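Local coordinates for phosphoenolpyruvate--protein phosphotransferase (Escherichia coli, PDB 5T12) that probably transfers the phosphoryl group of phosphoenolpyruvate to the carrier protein NPr in the nitrogen-metabolic phosphotransferase system, at residues L47-N52 with L137-D142; D74-L79 with R130-R135; R86-A91 with I107-E112. The protein carries 1 engineered substitution. One frame throughout, in Å; residues are numbered along the deposited sequence.

Interaction 1 (L47-N52 with L137-D142); sequences LEEAAN and LFHLDD
H139 brings its imidazole ring against the backbone and methyl group of A50, while its CB lies beside the carboxylate of E49. The ring meets A50 mainly through two atoms: H139 CE1 is 3.8 Å from A50 CA, and H139 ND1 is 3.9 Å from A50 CB. Above the same ring face, offset toward its rim, lie E49 CB and A50 N; F138 CD2 approaches the opposite face, so the imidazole sits between its own neighbour and helix 36-61. The E49 and H139 side chains run antiparallel alongside each other. In E49, CG stands anti to the carbonyl carbon (chi1 -74°) and the chain beyond is extended, which places E49 OE1 3.6 Å from H139 CB. The carboxylate and ring planes are 52° apart and no hydrogen bond joins them; E49 OE1 and H139 ND1 are 5.1 Å apart. These residues belong to the all-helical part of the N-terminal domain, where helix 126-140 packs back onto the long helix 36-61. Replacing H139 by an alanine would remove the ring that lies against A50 and E49 CB, and would probably open a gap between the two helices. Farther out, H139 also touches E53, which forms a salt bridge with R135; R135 in turn makes a cation-pi contact with F138.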
loop_
_atom_site.group_PDB
_atom_site.type_symbol
_atom_site.label_atom_id
_atom_site.label_comp_id
_atom_site.label_asym_id
_atom_site.label_seq_id
_atom_site.Cartn_x
_atom_site.Cartn_y
_atom_site.Cartn_z
ATOM N N LEU A 47 -2.834 0.998 -16.838
ATOM C CA LEU A 47 -1.996 -0.184 -17.022
ATOM C C LEU A 47 -0.548 0.202 -17.293
ATOM O O LEU A 47 0.380 -0.461 -16.816
ATOM C CB LEU A 47 -2.542 -1.046 -18.161
ATOM C CG LEU A 47 -3.877 -1.758 -17.935
ATOM C CD1 LEU A 47 -4.349 -2.416 -19.222
ATOM C CD2 LEU A 47 -3.759 -2.785 -16.820
ATOM N N GLU A 48 -0.335 1.277 -18.055
ATOM C CA GLU A 48 1.026 1.701 -18.366
ATOM C C GLU A 48 1.686 2.369 -17.166
ATOM O O GLU A 48 2.877 2.158 -16.910
ATOM C CB GLU A 48 1.018 2.636 -19.575
ATOM C CG GLU A 48 2.381 3.197 -19.940
ATOM C CD GLU A 48 2.400 3.827 -21.318
ATOM O OE1 GLU A 48 2.917 3.187 -22.258
ATOM O OE2 GLU A 48 1.891 4.957 -21.464
ATOM N N GLU A 49 0.930 3.179 -16.418
ATOM C CA GLU A 49 1.485 3.817 -15.228
ATOM C C GLU A 49 1.834 2.788 -14.161
ATOM O O GLU A 49 2.875 2.893 -13.502
ATOM C CB GLU A 49 0.501 4.848 -14.677
ATOM C CG GLU A 49 0.401 6.122 -15.502
ATOM C CD GLU A 49 -0.718 7.033 -15.036
ATOM O OE1 GLU A 49 -1.691 6.527 -14.440
ATOM O OE2 GLU A 49 -0.622 8.258 -15.263
ATOM N N ALA A 50 0.974 1.783 -13.974
ATOM C CA ALA A 50 1.255 0.745 -12.987
ATOM C C ALA A 50 2.415 -0.137 -13.428
ATOM O O ALA A 50 3.259 -0.517 -12.607
ATOM C CB ALA A 50 0.003 -0.095 -12.738
ATOM N N ALA A 51 2.475 -0.477 -14.718
ATOM C CA ALA A 51 3.599 -1.257 -15.224
ATOM C C ALA A 51 4.903 -0.483 -15.100
ATOM O O ALA A 51 5.935 -1.047 -14.715
ATOM C CB ALA A 51 3.350 -1.660 -16.678
ATOM N N ASN A 52 4.877 0.812 -15.427
ATOM C CA ASN A 52 6.058 1.645 -15.231
ATOM C C ASN A 52 6.462 1.686 -13.764
ATOM O O ASN A 52 7.648 1.581 -13.438
ATOM C CB ASN A 52 5.802 3.057 -15.757
ATOM C CG ASN A 52 5.943 3.154 -17.265
ATOM O OD1 ASN A 52 6.941 2.716 -17.836
ATOM N ND2 ASN A 52 4.940 3.729 -17.917
ATOM N N LEU A 137 -6.667 0.641 -9.407
ATOM C CA LEU A 137 -7.657 1.624 -8.981
ATOM C C LEU A 137 -6.996 2.882 -8.432
ATOM O O LEU A 137 -7.569 3.974 -8.522
ATOM C CB LEU A 137 -8.583 1.012 -7.930
ATOM C CG LEU A 137 -9.422 -0.192 -8.362
ATOM C CD1 LEU A 137 -10.227 -0.732 -7.190
ATOM C CD2 LEU A 137 -10.334 0.187 -9.515
ATOM N N PHE A 138 -5.795 2.749 -7.866
ATOM C CA PHE A 138 -5.090 3.907 -7.328
ATOM C C PHE A 138 -4.774 4.921 -8.420
ATOM O O PHE A 138 -4.905 6.132 -8.210
ATOM C CB PHE A 138 -3.808 3.458 -6.625
ATOM C CG PHE A 138 -3.007 4.586 -6.043
ATOM C CD1 PHE A 138 -3.358 5.140 -4.824
ATOM C CD2 PHE A 138 -1.899 5.086 -6.707
ATOM C CE1 PHE A 138 -2.626 6.176 -4.279
ATOM C CE2 PHE A 138 -1.160 6.125 -6.167
ATOM C CZ PHE A 138 -1.525 6.671 -4.951
ATOM N N HIS A 139 -4.359 4.445 -9.595
ATOM C CA HIS A 139 -4.007 5.345 -10.685
ATOM C C HIS A 139 -5.222 5.853 -11.450
ATOM O O HIS A 139 -5.101 6.831 -12.195
ATOM C CB HIS A 139 -3.040 4.652 -11.647
ATOM C CG HIS A 139 -1.724 4.298 -11.027
ATOM N ND1 HIS A 139 -1.363 2.999 -10.737
ATOM C CD2 HIS A 139 -0.687 5.073 -10.634
ATOM C CE1 HIS A 139 -0.157 2.991 -10.197
ATOM N NE2 HIS A 139 0.275 4.236 -10.123
ATOM N N LEU A 140 -6.382 5.214 -11.289
ATOM C CA LEU A 140 -7.595 5.728 -11.916
ATOM C C LEU A 140 -8.120 6.959 -11.189
ATOM O O LEU A 140 -8.762 7.816 -11.805
ATOM C CB LEU A 140 -8.668 4.639 -11.960
ATOM C CG LEU A 140 -8.406 3.451 -12.887
ATOM C CD1 LEU A 140 -9.495 2.401 -12.733
ATOM C CD2 LEU A 140 -8.308 3.915 -14.331
ATOM N N ASP A 141 -7.848 7.067 -9.890
ATOM C CA ASP A 141 -8.322 8.161 -9.051
ATOM C C ASP A 141 -7.510 9.441 -9.223
ATOM O O ASP A 141 -7.737 10.405 -8.484
ATOM C CB ASP A 141 -8.294 7.724 -7.581
ATOM C CG ASP A 141 -9.434 8.309 -6.767
ATOM O OD1 ASP A 141 -9.715 9.519 -6.895
ATOM O OD2 ASP A 141 -10.053 7.550 -5.992
ATOM N N ASP A 142 -6.582 9.484 -10.178
ATOM C CA ASP A 142 -5.626 10.581 -10.292
ATOM C C ASP A 142 -5.917 11.499 -11.476
ATOM O O ASP A 142 -4.992 12.027 -12.097
ATOM C CB ASP A 142 -4.204 10.033 -10.389
ATOM C CG ASP A 142 -3.713 9.453 -9.079
ATOM O OD1 ASP A 142 -4.546 8.929 -8.309
ATOM O OD2 ASP A 142 -2.495 9.525 -8.816
#

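Interaction 2 (D74-L79 with R130-R135); sequences DLYSHL and RALGQR
L132 drives its two methyl groups at Y76, crossing that side chain at about a right angle. L132 CD1 lies over one face of the phenol ring, 3.9 Å from Y76 CD2, and reaches the base of the ring at CG as well. The other branch, L132 CD2, sits at the root of the side chain, 4.1 Å from Y76 CB, and also meets L79 CD2 at 4.1 Å. One leucine thus fills the angle between two residues spaced three apart along helix 68-80. L79 reaches it with its CG anti to the backbone N (chi1 176°). L132 itself is turned well off a staggered position (chi1 -95°), which brings both its branches to the neighbouring helix. F54 of helix 36-61 touches Y76, S77 and L132, so three helices of the helical part converge here. At the far end of the ring, Y76 OH is hydrogen-bonded to D128 OD2, one turn before L132 on helix 126-140, and this bond should limit how far the ring can swing away from the leucine. Between the two segments the contact is wholly apolar, with no hydrogen bond across it, and its hold probably comes from van der Waals fit and the exclusion of water.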
loop_
_atom_site.group_PDB
_atom_site.type_symbol
_atom_site.label_atom_id
_atom_site.label_comp_id
_atom_site.label_asym_id
_atom_site.label_seq_id
_atom_site.Cartn_x
_atom_site.Cartn_y
_atom_site.Cartn_z
ATOM N N ASP A 74 9.383 -7.647 -11.007
ATOM C CA ASP A 74 9.693 -7.697 -12.432
ATOM C C ASP A 74 8.650 -8.503 -13.194
ATOM O O ASP A 74 8.206 -8.093 -14.273
ATOM C CB ASP A 74 11.086 -8.288 -12.647
ATOM C CG ASP A 74 11.525 -8.228 -14.096
ATOM O OD1 ASP A 74 11.263 -7.200 -14.754
ATOM O OD2 ASP A 74 12.125 -9.210 -14.580
ATOM N N LEU A 75 8.245 -9.653 -12.646
ATOM C CA LEU A 75 7.225 -10.470 -13.295
ATOM C C LEU A 75 5.888 -9.742 -13.359
ATOM O O LEU A 75 5.176 -9.823 -14.366
ATOM C CB LEU A 75 7.070 -11.800 -12.558
ATOM C CG LEU A 75 8.256 -12.763 -12.607
ATOM C CD1 LEU A 75 7.959 -14.019 -11.804
ATOM C CD2 LEU A 75 8.591 -13.113 -14.048
ATOM N N TYR A 76 5.530 -9.023 -12.293
ATOM C CA TYR A 76 4.243 -8.337 -12.270
ATOM C C TYR A 76 4.211 -7.157 -13.231
ATOM O O TYR A 76 3.139 -6.795 -13.728
ATOM C CB TYR A 76 3.913 -7.883 -10.848
ATOM C CG TYR A 76 3.515 -9.023 -9.941
ATOM C CD1 TYR A 76 2.987 -10.194 -10.467
ATOM C CD2 TYR A 76 3.666 -8.932 -8.565
ATOM C CE1 TYR A 76 2.620 -11.243 -9.650
ATOM C CE2 TYR A 76 3.301 -9.978 -7.737
ATOM C CZ TYR A 76 2.778 -11.131 -8.287
ATOM O OH TYR A 76 2.412 -12.179 -7.475
ATOM N N SER A 77 5.366 -6.546 -13.506
ATOM C CA SER A 77 5.419 -5.507 -14.528
ATOM C C SER A 77 5.145 -6.079 -15.913
ATOM O O SER A 77 4.590 -5.385 -16.772
ATOM C CB SER A 77 6.774 -4.802 -14.495
ATOM O OG SER A 77 7.833 -5.718 -14.710
ATOM N N HIS A 78 5.524 -7.338 -16.146
ATOM C CA HIS A 78 5.207 -7.995 -17.409
ATOM C C HIS A 78 3.748 -8.429 -17.459
ATOM O O HIS A 78 3.111 -8.350 -18.516
ATOM C CB HIS A 78 6.130 -9.195 -17.624
ATOM C CG HIS A 78 7.561 -8.823 -17.857
ATOM N ND1 HIS A 78 8.614 -9.575 -17.384
ATOM C CD2 HIS A 78 8.113 -7.778 -18.520
ATOM C CE1 HIS A 78 9.753 -9.009 -17.740
ATOM N NE2 HIS A 78 9.477 -7.917 -18.431
ATOM N N LEU A 79 3.206 -8.894 -16.330
ATOM C CA LEU A 79 1.786 -9.223 -16.272
ATOM C C LEU A 79 0.929 -7.985 -16.500
ATOM O O LEU A 79 -0.130 -8.059 -17.135
ATOM C CB LEU A 79 1.452 -9.867 -14.926
ATOM C CG LEU A 79 -0.016 -10.203 -14.645
ATOM C CD1 LEU A 79 -0.512 -11.288 -15.590
ATOM C CD2 LEU A 79 -0.206 -10.620 -13.194
ATOM N N ARG A 130 -5.052 -9.140 -5.983
ATOM C CA ARG A 130 -5.908 -8.093 -5.437
ATOM C C ARG A 130 -5.115 -6.818 -5.185
ATOM O O ARG A 130 -5.631 -5.710 -5.371
ATOM C CB ARG A 130 -6.578 -8.576 -4.151
ATOM C CG ARG A 130 -7.430 -9.820 -4.331
ATOM C CD ARG A 130 -8.317 -10.074 -3.124
ATOM N NE ARG A 130 -9.086 -11.306 -3.275
ATOM C CZ ARG A 130 -10.225 -11.398 -3.955
ATOM N NH1 ARG A 130 -10.732 -10.328 -4.551
ATOM N NH2 ARG A 130 -10.856 -12.561 -4.041
ATOM N N ALA A 131 -3.854 -6.956 -4.765
ATOM C CA ALA A 131 -3.003 -5.787 -4.572
ATOM C C ALA A 131 -2.752 -5.067 -5.891
ATOM O O ALA A 131 -2.786 -3.832 -5.949
ATOM C CB ALA A 131 -1.681 -6.200 -3.926
ATOM N N LEU A 132 -2.493 -5.825 -6.962
ATOM C CA LEU A 132 -2.330 -5.211 -8.277
ATOM C C LEU A 132 -3.607 -4.511 -8.717
ATOM O O LEU A 132 -3.558 -3.437 -9.329
ATOM C CB LEU A 132 -1.913 -6.263 -9.305
ATOM C CG LEU A 132 -0.415 -6.422 -9.583
ATOM C CD1 LEU A 132 0.340 -6.852 -8.334
ATOM C CD2 LEU A 132 -0.181 -7.406 -10.720
ATOM N N GLY A 133 -4.764 -5.105 -8.418
ATOM C CA GLY A 133 -6.020 -4.433 -8.701
ATOM C C GLY A 133 -6.198 -3.174 -7.876
ATOM O O GLY A 133 -6.673 -2.153 -8.378
ATOM N N GLN A 134 -5.820 -3.232 -6.595
ATOM C CA GLN A 134 -5.839 -2.036 -5.756
ATOM C C GLN A 134 -4.962 -0.939 -6.343
ATOM O O GLN A 134 -5.338 0.239 -6.334
ATOM C CB GLN A 134 -5.380 -2.385 -4.341
ATOM C CG GLN A 134 -6.395 -3.162 -3.522
ATOM C CD GLN A 134 -7.303 -2.257 -2.715
ATOM O OE1 GLN A 134 -8.463 -2.047 -3.067
ATOM N NE2 GLN A 134 -6.777 -1.715 -1.623
ATOM N N ARG A 135 -3.791 -1.309 -6.866
ATOM C CA ARG A 135 -2.897 -0.317 -7.452
ATOM C C ARG A 135 -3.461 0.229 -8.758
ATOM O O ARG A 135 -3.287 1.414 -9.068
ATOM C CB ARG A 135 -1.514 -0.926 -7.675
ATOM C CG ARG A 135 -0.401 0.099 -7.809
ATOM C CD ARG A 135 -0.280 0.928 -6.544
ATOM N NE ARG A 135 0.660 2.034 -6.693
ATOM C CZ ARG A 135 0.838 2.990 -5.786
ATOM N NH1 ARG A 135 0.137 2.979 -4.661
ATOM N NH2 ARG A 135 1.715 3.959 -6.006
#

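Interaction 3 (R86-A91 with I107-E112); sequences RRELFA and IEKFAE
E88 points one carboxylate oxygen, OE2, at two successive residues of the facing helix, K109 and F110. The fuller part of the contact is the meeting with the aromatic ring, where two ring carbons share the oxygen and F110 gives up more surface than K109 does: E88 OE2 lies at the ring edge, near its plane, 3.5 Å from F110 CZ and 3.7 Å from F110 CE2. The carboxylate plane is turned 59° from that of the ring, and the two side chains cross at about a right angle. An oxygen so placed faces the C-H rim, which probably carries a slight positive charge, rather than the electron-rich face. The looser part is the salt bridge, a single charge contact in which K109 NZ gives E88 OE2 a weak, long hydrogen bond of 3.5 Å. Helices 83-94 and 99-115 follow each other in the chain within the helical part of the N-terminal domain, joined by a short link, and at this point they stand well apart, with the CA atoms of E88 and F110 separated by 10.6 Å. Long side chains therefore have to span the distance. E88 bends at its second torsion (chi2 -67°), and K109 turns twice near its end, which folds the ammonium group back to the oxygen. The contact lies at the surface, and both E88 and F110 also touch a crystal neighbour, so the lattice may influence their exact poses. Toward the interior the segments come near each other without close packing: L89 CD2 and I107 CD1 remain 5.0 Å apart, and I107, buried like L89, touches M25 instead.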
loop_
_atom_site.group_PDB
_atom_site.type_symbol
_atom_site.label_atom_id
_atom_site.label_comp_id
_atom_site.label_asym_id
_atom_site.label_seq_id
_atom_site.Cartn_x
_atom_site.Cartn_y
_atom_site.Cartn_z
ATOM N N ARG A 86 -5.099 -6.781 -20.987
ATOM C CA ARG A 86 -5.822 -5.611 -21.471
ATOM C C ARG A 86 -7.070 -6.016 -22.247
ATOM O O ARG A 86 -8.108 -5.347 -22.162
ATOM C CB ARG A 86 -4.896 -4.752 -22.332
ATOM C CG ARG A 86 -5.446 -3.381 -22.671
ATOM C CD ARG A 86 -5.775 -3.276 -24.147
ATOM N NE ARG A 86 -4.599 -3.446 -24.994
ATOM C CZ ARG A 86 -4.640 -3.487 -26.322
ATOM N NH1 ARG A 86 -5.800 -3.372 -26.954
ATOM N NH2 ARG A 86 -3.523 -3.645 -27.019
ATOM N N ARG A 87 -6.991 -7.114 -23.003
ATOM C CA ARG A 87 -8.162 -7.594 -23.733
ATOM C C ARG A 87 -9.237 -8.100 -22.779
ATOM O O ARG A 87 -10.434 -7.957 -23.053
ATOM C CB ARG A 87 -7.757 -8.688 -24.722
ATOM C CG ARG A 87 -6.793 -8.222 -25.802
ATOM C CD ARG A 87 -6.548 -9.307 -26.837
ATOM N NE ARG A 87 -7.743 -9.575 -27.632
ATOM C CZ ARG A 87 -7.785 -10.414 -28.662
ATOM N NH1 ARG A 87 -8.917 -10.592 -29.326
ATOM N NH2 ARG A 87 -6.695 -11.074 -29.028
ATOM N N GLU A 88 -8.829 -8.704 -21.658
ATOM C CA GLU A 88 -9.797 -9.083 -20.633
ATOM C C GLU A 88 -10.518 -7.860 -20.084
ATOM O O GLU A 88 -11.721 -7.911 -19.800
ATOM C CB GLU A 88 -9.102 -9.840 -19.500
ATOM C CG GLU A 88 -8.565 -11.216 -19.871
ATOM C CD GLU A 88 -9.662 -12.211 -20.195
ATOM O OE1 GLU A 88 -10.176 -12.186 -21.333
ATOM O OE2 GLU A 88 -10.014 -13.020 -19.310
ATOM N N LEU A 89 -9.797 -6.747 -19.931
ATOM C CA LEU A 89 -10.398 -5.523 -19.417
ATOM C C LEU A 89 -11.263 -4.838 -20.468
ATOM O O LEU A 89 -12.307 -4.264 -20.137
ATOM C CB LEU A 89 -9.306 -4.575 -18.921
ATOM C CG LEU A 89 -8.447 -5.087 -17.761
ATOM C CD1 LEU A 89 -7.173 -4.268 -17.631
ATOM C CD2 LEU A 89 -9.231 -5.056 -16.460
ATOM N N PHE A 90 -10.850 -4.885 -21.738
ATOM C CA PHE A 90 -11.656 -4.278 -22.793
ATOM C C PHE A 90 -12.940 -5.056 -23.038
ATOM O O PHE A 90 -13.942 -4.474 -23.469
ATOM C CB PHE A 90 -10.849 -4.173 -24.088
ATOM C CG PHE A 90 -9.920 -2.993 -24.135
ATOM C CD1 PHE A 90 -9.667 -2.243 -22.997
ATOM C CD2 PHE A 90 -9.313 -2.622 -25.323
ATOM C CE1 PHE A 90 -8.815 -1.155 -23.039
ATOM C CE2 PHE A 90 -8.464 -1.531 -25.374
ATOM C CZ PHE A 90 -8.214 -0.798 -24.230
ATOM N N ALA A 91 -12.929 -6.366 -22.775
ATOM C CA ALA A 91 -14.138 -7.167 -22.935
ATOM C C ALA A 91 -15.229 -6.732 -21.968
ATOM O O ALA A 91 -16.419 -6.823 -22.291
ATOM C CB ALA A 91 -13.816 -8.648 -22.742
ATOM N N ILE A 107 -9.913 -8.713 -11.868
ATOM C CA ILE A 107 -8.992 -9.075 -10.791
ATOM C C ILE A 107 -9.627 -10.108 -9.867
ATOM O O ILE A 107 -9.000 -11.113 -9.509
ATOM C CB ILE A 107 -8.540 -7.819 -10.020
ATOM C CG1 ILE A 107 -7.270 -7.229 -10.645
ATOM C CG2 ILE A 107 -8.292 -8.140 -8.553
ATOM C CD1 ILE A 107 -7.473 -6.590 -12.003
ATOM N N GLU A 108 -10.884 -9.885 -9.477
ATOM C CA GLU A 108 -11.545 -10.819 -8.568
ATOM C C GLU A 108 -11.792 -12.165 -9.237
ATOM O O GLU A 108 -11.711 -13.212 -8.582
ATOM C CB GLU A 108 -12.855 -10.223 -8.056
ATOM C CG GLU A 108 -12.668 -8.996 -7.178
ATOM C CD GLU A 108 -13.926 -8.609 -6.425
ATOM O OE1 GLU A 108 -13.863 -7.662 -5.612
ATOM O OE2 GLU A 108 -14.975 -9.250 -6.640
ATOM N N LYS A 109 -12.090 -12.159 -10.539
ATOM C CA LYS A 109 -12.284 -13.412 -11.261
ATOM C C LYS A 109 -11.016 -14.256 -11.252
ATOM O O LYS A 109 -11.073 -15.475 -11.052
ATOM C CB LYS A 109 -12.731 -13.128 -12.695
ATOM C CG LYS A 109 -12.713 -14.343 -13.612
ATOM C CD LYS A 109 -13.603 -14.133 -14.829
ATOM C CE LYS A 109 -12.845 -14.352 -16.131
ATOM N NZ LYS A 109 -11.831 -13.289 -16.375
ATOM N N PHE A 110 -9.859 -13.625 -11.456
ATOM C CA PHE A 110 -8.608 -14.373 -11.485
ATOM C C PHE A 110 -8.069 -14.648 -10.088
ATOM O O PHE A 110 -7.429 -15.683 -9.872
ATOM C CB PHE A 110 -7.569 -13.630 -12.324
ATOM C CG PHE A 110 -7.788 -13.757 -13.804
ATOM C CD1 PHE A 110 -7.539 -14.958 -14.448
ATOM C CD2 PHE A 110 -8.247 -12.684 -14.549
ATOM C CE1 PHE A 110 -7.740 -15.086 -15.809
ATOM C CE2 PHE A 110 -8.450 -12.806 -15.913
ATOM C CZ PHE A 110 -8.195 -14.010 -16.542
ATOM N N ALA A 111 -8.313 -13.747 -9.135
ATOM C CA ALA A 111 -7.923 -14.021 -7.756
ATOM C C ALA A 111 -8.681 -15.220 -7.206
ATOM O O ALA A 111 -8.122 -16.031 -6.456
ATOM C CB ALA A 111 -8.159 -12.788 -6.883
ATOM N N GLU A 112 -9.959 -15.350 -7.569
ATOM C CA GLU A 112 -10.733 -16.520 -7.166
ATOM C C GLU A 112 -10.142 -17.795 -7.753
ATOM O O GLU A 112 -10.035 -18.817 -7.065
ATOM C CB GLU A 112 -12.191 -16.353 -7.595
ATOM C CG GLU A 112 -13.048 -15.604 -6.591
ATOM C CD GLU A 112 -14.236 -14.918 -7.234
ATOM O OE1 GLU A 112 -14.711 -13.907 -6.675
ATOM O OE2 GLU A 112 -14.691 -15.382 -8.300
#

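All three contacts lie in the helical part of the N-terminal domain, away from the mixed sheet. Interactions 1 and 2 share helix 126-140, with centres about 10 Å apart, and touch where A51 meets S77. The centre of interaction 3 lies about 12 Å from that of interaction 2 and about 16 Å from that of interaction 1; G133 and R130 pack on I107, while L47 packs on L89 and R86. Along the chain, 86-91 with 107-112 falls between the two segments of interaction 2, which in turn falls between those of interaction 1. Helix 126-140 thus returns to pack on the earlier helices, forming the compact unit that, as in related phosphotransferases, probably receives the carrier protein.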